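Local coordinates for Non-structural protein 3 (Porcine deltacoronavirus, PDB 6LN0) that is a multidomain viral replicase component that probably binds ADP-ribose through its macro domain and probably cleaves the viral polyprotein through its papain-like protease domain, at residues Leu165-Val170 and Thr181-Pro186; Glu15-Glu20 and Arg148-Thr153; Ala65-Pro70 and His88-Lys93. All blocks are in the same frame, centred on the assembly; numbering follows the deposited sequence.

Contact 1: residues Leu165-Val170 and Thr181-Pro186; sequences LNRTIV and TKALTP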
loop_
_atom_site.group_PDB
_atom_site.type_symbol
_atom_site.label_atom_id
_atom_site.label_comp_id
_atom_site.label_asym_id
_atom_site.label_seq_id
_atom_site.Cartn_x
_atom_site.Cartn_y
_atom_site.Cartn_z
ATOM N N LEU A 165 -19.568 10.781 0.003
ATOM C CA LEU A 165 -18.878 11.869 -0.677
ATOM C C LEU A 165 -17.555 12.239 -0.020
ATOM O O LEU A 165 -16.746 12.927 -0.652
ATOM C CB LEU A 165 -19.788 13.096 -0.740
ATOM C CG LEU A 165 -20.715 13.122 -1.952
ATOM C CD1 LEU A 165 -21.802 14.169 -1.764
ATOM C CD2 LEU A 165 -19.924 13.389 -3.214
ATOM N N ASN A 166 -17.312 11.812 1.217
ATOM C CA ASN A 166 -16.044 12.054 1.893
ATOM C C ASN A 166 -15.232 10.773 2.060
ATOM O O ASN A 166 -14.382 10.685 2.954
ATOM C CB ASN A 166 -16.289 12.726 3.243
ATOM C CG ASN A 166 -17.244 13.898 3.127
ATOM O OD1 ASN A 166 -18.330 13.893 3.707
ATOM N ND2 ASN A 166 -16.859 14.897 2.332
ATOM N N ARG A 167 -15.482 9.782 1.211
ATOM C CA ARG A 167 -14.722 8.550 1.209
ATOM C C ARG A 167 -14.294 8.228 -0.211
ATOM O O ARG A 167 -15.012 8.515 -1.174
ATOM C CB ARG A 167 -15.537 7.409 1.808
ATOM C CG ARG A 167 -15.796 7.614 3.290
ATOM C CD ARG A 167 -16.784 6.613 3.825
ATOM N NE ARG A 167 -16.096 5.583 4.590
ATOM C CZ ARG A 167 -16.301 5.345 5.882
ATOM N NH1 ARG A 167 -17.190 6.066 6.565
ATOM N NH2 ARG A 167 -15.617 4.384 6.491
ATOM N N THR A 168 -13.102 7.656 -0.326
ATOM C CA THR A 168 -12.529 7.260 -1.602
ATOM C C THR A 168 -12.460 5.737 -1.664
ATOM O O THR A 168 -12.150 5.072 -0.668
ATOM C CB THR A 168 -11.139 7.887 -1.796
ATOM O OG1 THR A 168 -10.419 7.862 -0.557
ATOM C CG2 THR A 168 -11.262 9.345 -2.254
ATOM N N ILE A 169 -12.775 5.194 -2.829
ATOM C CA ILE A 169 -12.864 3.751 -3.028
ATOM C C ILE A 169 -11.478 3.190 -3.346
ATOM O O ILE A 169 -10.836 3.606 -4.314
ATOM C CB ILE A 169 -13.866 3.433 -4.141
ATOM C CG1 ILE A 169 -15.150 4.232 -3.892
ATOM C CG2 ILE A 169 -14.169 1.957 -4.177
ATOM C CD1 ILE A 169 -15.878 3.789 -2.644
ATOM N N VAL A 170 -11.014 2.245 -2.533
ATOM C CA VAL A 170 -9.651 1.735 -2.600
ATOM C C VAL A 170 -9.682 0.214 -2.702
ATOM O O VAL A 170 -10.376 -0.447 -1.922
ATOM C CB VAL A 170 -8.832 2.153 -1.369
ATOM C CG1 VAL A 170 -7.382 1.657 -1.516
ATOM C CG2 VAL A 170 -8.900 3.651 -1.170
ATOM N N THR A 181 -12.242 -4.312 -1.786
ATOM C CA THR A 181 -12.544 -2.940 -2.167
ATOM C C THR A 181 -13.166 -2.220 -0.977
ATOM O O THR A 181 -14.214 -2.637 -0.481
ATOM C CB THR A 181 -13.505 -2.918 -3.356
ATOM O OG1 THR A 181 -12.939 -3.660 -4.450
ATOM C CG2 THR A 181 -13.802 -1.484 -3.776
ATOM N N LYS A 182 -12.529 -1.142 -0.533
ATOM C CA LYS A 182 -12.953 -0.396 0.645
ATOM C C LYS A 182 -13.293 1.045 0.281
ATOM O O LYS A 182 -12.755 1.605 -0.681
ATOM C CB LYS A 182 -11.865 -0.396 1.715
ATOM C CG LYS A 182 -10.980 -1.636 1.698
ATOM C CD LYS A 182 -10.150 -1.752 2.965
ATOM C CE LYS A 182 -9.812 -3.201 3.284
ATOM N NZ LYS A 182 -9.524 -3.446 4.740
ATOM N N ALA A 183 -14.197 1.639 1.061
ATOM C CA ALA A 183 -14.448 3.077 1.043
ATOM C C ALA A 183 -13.763 3.663 2.266
ATOM O O ALA A 183 -14.175 3.394 3.395
ATOM C CB ALA A 183 -15.944 3.374 1.072
ATOM N N LEU A 184 -12.709 4.440 2.063
ATOM C CA LEU A 184 -11.899 4.894 3.184
ATOM C C LEU A 184 -12.005 6.402 3.341
ATOM O O LEU A 184 -12.113 7.132 2.349
ATOM C CB LEU A 184 -10.431 4.502 3.005
ATOM C CG LEU A 184 -10.075 3.014 2.966
ATOM C CD1 LEU A 184 -8.587 2.854 2.697
ATOM C CD2 LEU A 184 -10.457 2.310 4.251
ATOM N N THR A 185 -11.989 6.863 4.597
ATOM C CA THR A 185 -11.864 8.287 4.865
ATOM C C THR A 185 -10.401 8.686 4.736
ATOM O O THR A 185 -9.508 7.849 4.883
ATOM C CB THR A 185 -12.387 8.636 6.264
ATOM O OG1 THR A 185 -11.332 8.518 7.228
ATOM C CG2 THR A 185 -13.523 7.721 6.671
ATOM N N PRO A 186 -10.118 9.967 4.458
ATOM C CA PRO A 186 -8.713 10.392 4.366
ATOM C C PRO A 186 -7.921 9.980 5.599
ATOM O O PRO A 186 -6.697 9.830 5.533
ATOM C CB PRO A 186 -8.818 11.914 4.220
ATOM C CG PRO A 186 -10.163 12.131 3.560
ATOM C CD PRO A 186 -11.059 11.058 4.128
#
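Four backbone hydrogen bonds tie T168 and V170 to L184 and K182, each of the four residues giving its N-H and receiving through its carbonyl. L184 N reaches T168 O at 2.9 Å, while T168 N returns the bond to L184 O, which also takes a weak one from T168 OG1 (3.4 Å). In the V170-K182 pair, V170 N lies 2.6 Å from K182 O and K182 N 2.7 Å from V170 O. Strands 168-173 and 180-184 thus form an antiparallel beta hairpin in a four-stranded mixed sheet of the papain-like protease region, probably its N-terminal ubiquitin-like domain, with 180-184 outermost. I169 and A183 make the non-hydrogen-bonded pair between, touching through I169 CD1 and A183 CB (3.7 Å). On the other face V170 CG2 lies against L184 CD1. A183 O finds its donor in a side chain: R167 NE binds it at 3.1 Å, in the guanidinium plane but from above the carbonyl plane. The R167 chain, bent at chi3 (104°), also brings one guanidinium face under T185 CG2, and its NH1 forms a salt bridge with D163. T185 OG1 is occupied elsewhere, capping G188 N in helix 186-192.

Contact 2: residues Glu15-Glu20 and Arg148-Thr153; sequences ELVVGE and RVTLVT
E15-V17 and R148-V152 run parallel with their short axes 32° apart, and alternate carbonyls and N-H groups interlock them: E15 N bonds to V149 O, L151 N to E15 O, V17 N to L151 O, and T153 N to V17 O at 3.2 Å. R148 meets the E15 carboxylate with two nitrogens, one on each oxygen: NE on OE2 at 2.8 Å and NH1 on OE1 at 3.3 Å. The two flat groups are far from coplanar, 58° apart; OE2 is met on the syn side but by a donor tilted out of the carboxylate plane, whereas OE1 is met from above it. The E15 CG, set between backbone N and carbonyl carbon (chi1 77°), carries an extended chain toward that arginine. T150 OG1 lies over one guanidinium face, displaced toward the rim, and is hydrogen-bonded to H116. On the opposite side of the sheet L16 CD2 meets T153 CG2 at 3.6 Å, and both L16 and L151 pack on L135 of helix 131-141. Strand 10-17 is thereby added as the outermost strand of the macro-domain sheet, beside 146-152. R148 NH2 has a partner of its own in K25 O, which helps fix the guanidinium, and that adjoining positive group would probably favour a charged E15 carboxylate at this partly exposed strand edge.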
loop_
_atom_site.group_PDB
_atom_site.type_symbol
_atom_site.label_atom_id
_atom_site.label_comp_id
_atom_site.label_asym_id
_atom_site.label_seq_id
_atom_site.Cartn_x
_atom_site.Cartn_y
_atom_site.Cartn_z
ATOM N N GLU A 15 -20.613 19.179 10.544
ATOM C CA GLU A 15 -21.502 18.212 11.164
ATOM C C GLU A 15 -22.859 18.271 10.473
ATOM O O GLU A 15 -23.366 19.353 10.159
ATOM C CB GLU A 15 -21.647 18.454 12.676
ATOM C CG GLU A 15 -22.557 19.625 13.073
ATOM C CD GLU A 15 -22.159 20.260 14.405
ATOM O OE1 GLU A 15 -22.801 19.951 15.438
ATOM O OE2 GLU A 15 -21.201 21.070 14.418
ATOM N N LEU A 16 -23.433 17.099 10.214
ATOM C CA LEU A 16 -24.705 16.983 9.515
ATOM C C LEU A 16 -25.740 16.523 10.526
ATOM O O LEU A 16 -25.713 15.369 10.965
ATOM C CB LEU A 16 -24.605 16.014 8.348
ATOM C CG LEU A 16 -25.663 16.225 7.277
ATOM C CD1 LEU A 16 -25.099 15.846 5.940
ATOM C CD2 LEU A 16 -26.879 15.393 7.583
ATOM N N VAL A 17 -26.649 17.419 10.888
ATOM C CA VAL A 17 -27.594 17.172 11.965
ATOM C C VAL A 17 -28.968 16.846 11.389
ATOM O O VAL A 17 -29.356 17.300 10.299
ATOM C CB VAL A 17 -27.613 18.378 12.926
ATOM C CG1 VAL A 17 -28.768 18.297 13.909
ATOM C CG2 VAL A 17 -26.284 18.433 13.673
ATOM N N VAL A 18 -29.709 16.038 12.150
ATOM C CA VAL A 18 -30.883 15.294 11.708
ATOM C C VAL A 18 -32.137 16.163 11.574
ATOM O O VAL A 18 -32.531 16.517 10.455
ATOM C CB VAL A 18 -31.111 14.114 12.675
ATOM C CG1 VAL A 18 -30.201 12.961 12.297
ATOM C CG2 VAL A 18 -30.823 14.534 14.134
ATOM N N GLY A 19 -32.764 16.518 12.713
ATOM C CA GLY A 19 -34.105 17.090 12.745
ATOM C C GLY A 19 -34.236 18.517 12.249
ATOM O O GLY A 19 -33.431 18.994 11.444
ATOM N N GLU A 20 -35.261 19.222 12.733
ATOM C CA GLU A 20 -35.563 20.543 12.180
ATOM C C GLU A 20 -34.873 21.678 12.942
ATOM O O GLU A 20 -34.291 21.489 14.005
ATOM C CB GLU A 20 -37.076 20.790 12.112
ATOM C CG GLU A 20 -37.495 22.141 11.432
ATOM C CD GLU A 20 -36.737 22.487 10.109
ATOM O OE1 GLU A 20 -35.493 22.387 10.029
ATOM O OE2 GLU A 20 -37.398 22.908 9.126
ATOM N N ARG A 148 -16.536 25.180 13.173
ATOM C CA ARG A 148 -17.687 24.287 13.220
ATOM C C ARG A 148 -18.781 24.752 12.252
ATOM O O ARG A 148 -19.112 25.943 12.198
ATOM C CB ARG A 148 -18.213 24.226 14.650
ATOM C CG ARG A 148 -19.500 23.472 14.803
ATOM C CD ARG A 148 -20.225 23.875 16.092
ATOM N NE ARG A 148 -21.455 23.106 16.252
ATOM C CZ ARG A 148 -22.604 23.583 16.729
ATOM N NH1 ARG A 148 -23.652 22.776 16.817
ATOM N NH2 ARG A 148 -22.713 24.846 17.127
ATOM N N VAL A 149 -19.326 23.809 11.472
ATOM C CA VAL A 149 -20.386 24.077 10.492
ATOM C C VAL A 149 -21.471 23.014 10.615
ATOM O O VAL A 149 -21.174 21.825 10.760
ATOM C CB VAL A 149 -19.857 24.104 9.041
ATOM C CG1 VAL A 149 -20.986 24.450 8.092
ATOM C CG2 VAL A 149 -18.733 25.097 8.907
ATOM N N THR A 150 -22.730 23.435 10.515
ATOM C CA THR A 150 -23.874 22.568 10.759
ATOM C C THR A 150 -24.786 22.570 9.545
ATOM O O THR A 150 -25.351 23.611 9.198
ATOM C CB THR A 150 -24.653 23.041 11.984
ATOM O OG1 THR A 150 -23.850 22.885 13.158
ATOM C CG2 THR A 150 -25.934 22.246 12.129
ATOM N N LEU A 151 -24.944 21.415 8.913
ATOM C CA LEU A 151 -25.980 21.240 7.908
ATOM C C LEU A 151 -27.164 20.514 8.514
ATOM O O LEU A 151 -27.036 19.763 9.483
ATOM C CB LEU A 151 -25.497 20.459 6.694
ATOM C CG LEU A 151 -24.122 20.728 6.132
ATOM C CD1 LEU A 151 -23.245 19.743 6.820
ATOM C CD2 LEU A 151 -24.136 20.472 4.641
ATOM N N VAL A 152 -28.322 20.728 7.904
ATOM C CA VAL A 152 -29.596 20.313 8.467
ATOM C C VAL A 152 -30.381 19.603 7.382
ATOM O O VAL A 152 -30.507 20.120 6.265
ATOM C CB VAL A 152 -30.395 21.510 9.020
ATOM C CG1 VAL A 152 -31.780 21.053 9.490
ATOM C CG2 VAL A 152 -29.622 22.187 10.150
ATOM N N THR A 153 -30.935 18.435 7.723
ATOM C CA THR A 153 -31.501 17.563 6.700
ATOM C C THR A 153 -32.996 17.273 6.914
ATOM O O THR A 153 -33.839 17.927 6.291
ATOM C CB THR A 153 -30.650 16.275 6.622
ATOM O OG1 THR A 153 -31.205 15.362 5.670
ATOM C CG2 THR A 153 -30.455 15.587 8.007
#

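Contact 3: residues Ala65-Pro70 and His88-Lys93; sequences APISGP and HVVPPK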
loop_
_atom_site.group_PDB
_atom_site.type_symbol
_atom_site.label_atom_id
_atom_site.label_comp_id
_atom_site.label_asym_id
_atom_site.label_seq_id
_atom_site.Cartn_x
_atom_site.Cartn_y
_atom_site.Cartn_z
ATOM N N ALA A 65 -38.473 43.369 -0.209
ATOM C CA ALA A 65 -39.319 43.172 -1.388
ATOM C C ALA A 65 -38.594 42.234 -2.358
ATOM O O ALA A 65 -38.387 41.086 -1.955
ATOM C CB ALA A 65 -39.744 44.548 -1.933
ATOM N N PRO A 66 -38.192 42.572 -3.594
ATOM C CA PRO A 66 -37.396 41.560 -4.298
ATOM C C PRO A 66 -35.913 41.741 -4.016
ATOM O O PRO A 66 -35.398 42.861 -3.985
ATOM C CB PRO A 66 -37.723 41.826 -5.773
ATOM C CG PRO A 66 -37.849 43.284 -5.838
ATOM C CD PRO A 66 -38.434 43.720 -4.505
ATOM N N ILE A 67 -35.220 40.621 -3.781
ATOM C CA ILE A 67 -33.775 40.626 -3.552
ATOM C C ILE A 67 -33.078 39.962 -4.727
ATOM O O ILE A 67 -33.471 38.873 -5.170
ATOM C CB ILE A 67 -33.375 39.934 -2.235
ATOM C CG1 ILE A 67 -33.812 38.468 -2.205
ATOM C CG2 ILE A 67 -33.897 40.711 -1.047
ATOM C CD1 ILE A 67 -33.039 37.633 -1.184
ATOM N N SER A 68 -32.019 40.611 -5.206
ATOM C CA SER A 68 -31.190 40.112 -6.294
ATOM C C SER A 68 -30.010 39.268 -5.797
ATOM O O SER A 68 -29.743 38.184 -6.333
ATOM C CB SER A 68 -30.690 41.296 -7.117
ATOM O OG SER A 68 -29.405 41.013 -7.623
ATOM N N GLY A 69 -29.281 39.750 -4.792
ATOM C CA GLY A 69 -28.200 38.984 -4.216
ATOM C C GLY A 69 -28.516 38.633 -2.783
ATOM O O GLY A 69 -29.590 38.977 -2.268
ATOM N N PRO A 70 -27.582 37.961 -2.101
ATOM C CA PRO A 70 -27.825 37.563 -0.707
ATOM C C PRO A 70 -28.065 38.772 0.179
ATOM O O PRO A 70 -27.476 39.833 -0.019
ATOM C CB PRO A 70 -26.538 36.834 -0.299
ATOM C CG PRO A 70 -25.796 36.592 -1.589
ATOM C CD PRO A 70 -26.195 37.703 -2.512
ATOM N N HIS A 88 -29.979 35.225 3.618
ATOM C CA HIS A 88 -30.944 34.786 2.620
ATOM C C HIS A 88 -30.236 34.601 1.295
ATOM O O HIS A 88 -29.568 35.523 0.822
ATOM C CB HIS A 88 -32.086 35.798 2.425
ATOM C CG HIS A 88 -32.823 36.123 3.680
ATOM N ND1 HIS A 88 -32.286 36.914 4.672
ATOM C CD2 HIS A 88 -34.055 35.757 4.113
ATOM C CE1 HIS A 88 -33.160 37.026 5.661
ATOM N NE2 HIS A 88 -34.238 36.328 5.351
ATOM N N VAL A 89 -30.432 33.438 0.676
ATOM C CA VAL A 89 -29.901 33.159 -0.650
ATOM C C VAL A 89 -30.923 32.380 -1.463
ATOM O O VAL A 89 -31.682 31.566 -0.929
ATOM C CB VAL A 89 -28.579 32.390 -0.561
ATOM C CG1 VAL A 89 -27.498 33.340 -0.132
ATOM C CG2 VAL A 89 -28.724 31.250 0.431
ATOM N N VAL A 90 -30.915 32.623 -2.771
ATOM C CA VAL A 90 -31.878 32.032 -3.697
ATOM C C VAL A 90 -31.255 30.810 -4.366
ATOM O O VAL A 90 -30.435 30.963 -5.286
ATOM C CB VAL A 90 -32.337 33.067 -4.736
ATOM C CG1 VAL A 90 -33.425 32.497 -5.620
ATOM C CG2 VAL A 90 -32.819 34.322 -4.031
ATOM N N PRO A 91 -31.589 29.594 -3.938
ATOM C CA PRO A 91 -31.054 28.417 -4.608
ATOM C C PRO A 91 -31.472 28.407 -6.075
ATOM O O PRO A 91 -32.518 28.973 -6.435
ATOM C CB PRO A 91 -31.683 27.248 -3.842
ATOM C CG PRO A 91 -32.133 27.824 -2.536
ATOM C CD PRO A 91 -32.486 29.243 -2.820
ATOM N N PRO A 92 -30.675 27.792 -6.937
ATOM C CA PRO A 92 -31.165 27.510 -8.287
ATOM C C PRO A 92 -32.233 26.433 -8.207
ATOM O O PRO A 92 -32.244 25.604 -7.292
ATOM C CB PRO A 92 -29.917 27.009 -9.015
ATOM C CG PRO A 92 -29.150 26.332 -7.928
ATOM C CD PRO A 92 -29.362 27.173 -6.694
ATOM N N LYS A 93 -33.151 26.445 -9.171
ATOM C CA LYS A 93 -34.290 25.540 -9.077
ATOM C C LYS A 93 -34.023 24.156 -9.692
ATOM O O LYS A 93 -34.972 23.404 -9.941
ATOM C CB LYS A 93 -35.538 26.180 -9.694
ATOM C CG LYS A 93 -36.818 25.734 -8.970
ATOM C CD LYS A 93 -38.030 26.538 -9.395
ATOM C CE LYS A 93 -38.026 26.782 -10.892
ATOM N NZ LYS A 93 -39.393 26.664 -11.478
#
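P70 rests against H88 and V89 at the end of strand 83-89, in the part of the macro-domain fold where a loop coming from helix 55-64 leads into strand 71-74. That strand is the outermost one of the mixed six-stranded sheet and runs antiparallel to 83-89, so the loop joins the sheet edge at just this point. P70, which has no N-H to give, is the last loop residue before the strand, and meets 88-93 by apolar contact and a CA-H...O contact.

Apolar contacts carry most of the pairing. P70 CB lies 3.6 Å from V89 CG1, with CG of the same ring slightly farther off, and the two side chains meet at a slant. V89 CG1, the branch anti to the carbonyl carbon (chi1 -75°), does the touching. Both residues also pack on S109 of helix 99-110, which borders the proline-valine contact. A second, looser patch is made by I67, whose CB is directed toward the other segment; its CD1 comes to 4.2 Å from H88 CB, the side chains crossing at about a right angle, and lies 4.4 Å from V90 CG2. L39, from a neighbouring loop, touches both I67 and H88.

Polar interactions run past the pairing rather than across it, for no hydrogen bond links the two segments. The H88 imidazole turns away from I67 and has both nitrogens engaged: ND1 with L71 O, the residue that follows P70, and NE2 with the hydroxyl of Y57 in helix 55-64. This fixes the ring between the helix and the edge strand and satisfies a buried polar group. I67 is held by its backbone to A37.

The closest approach is a CA-H...O contact, in which P70 CA stands 3.1 Å from H88 O with an angle of 133° at the hydrogen.

How the contacts relate
Contacts 2 and 3 belong to one sheet, that of the macro domain, and mark its two borders: contact 2 places strand 10-17 beside 146-152, while contact 3 lies where the loop before 71-74 meets 83-89. They are about 22 Å apart between centres, and along the chain contact 3 falls within the 127 residues that separate the two halves of contact 2. Contact 1 follows both, in a separate small sheet of the papain-like protease region, about 22 Å from contact 2 and about 35 Å from contact 3, centre to centre. Helix 158-165, between strands 146-152 and 168-173, links the two sheets, so successive domains are strung along one elongated chain.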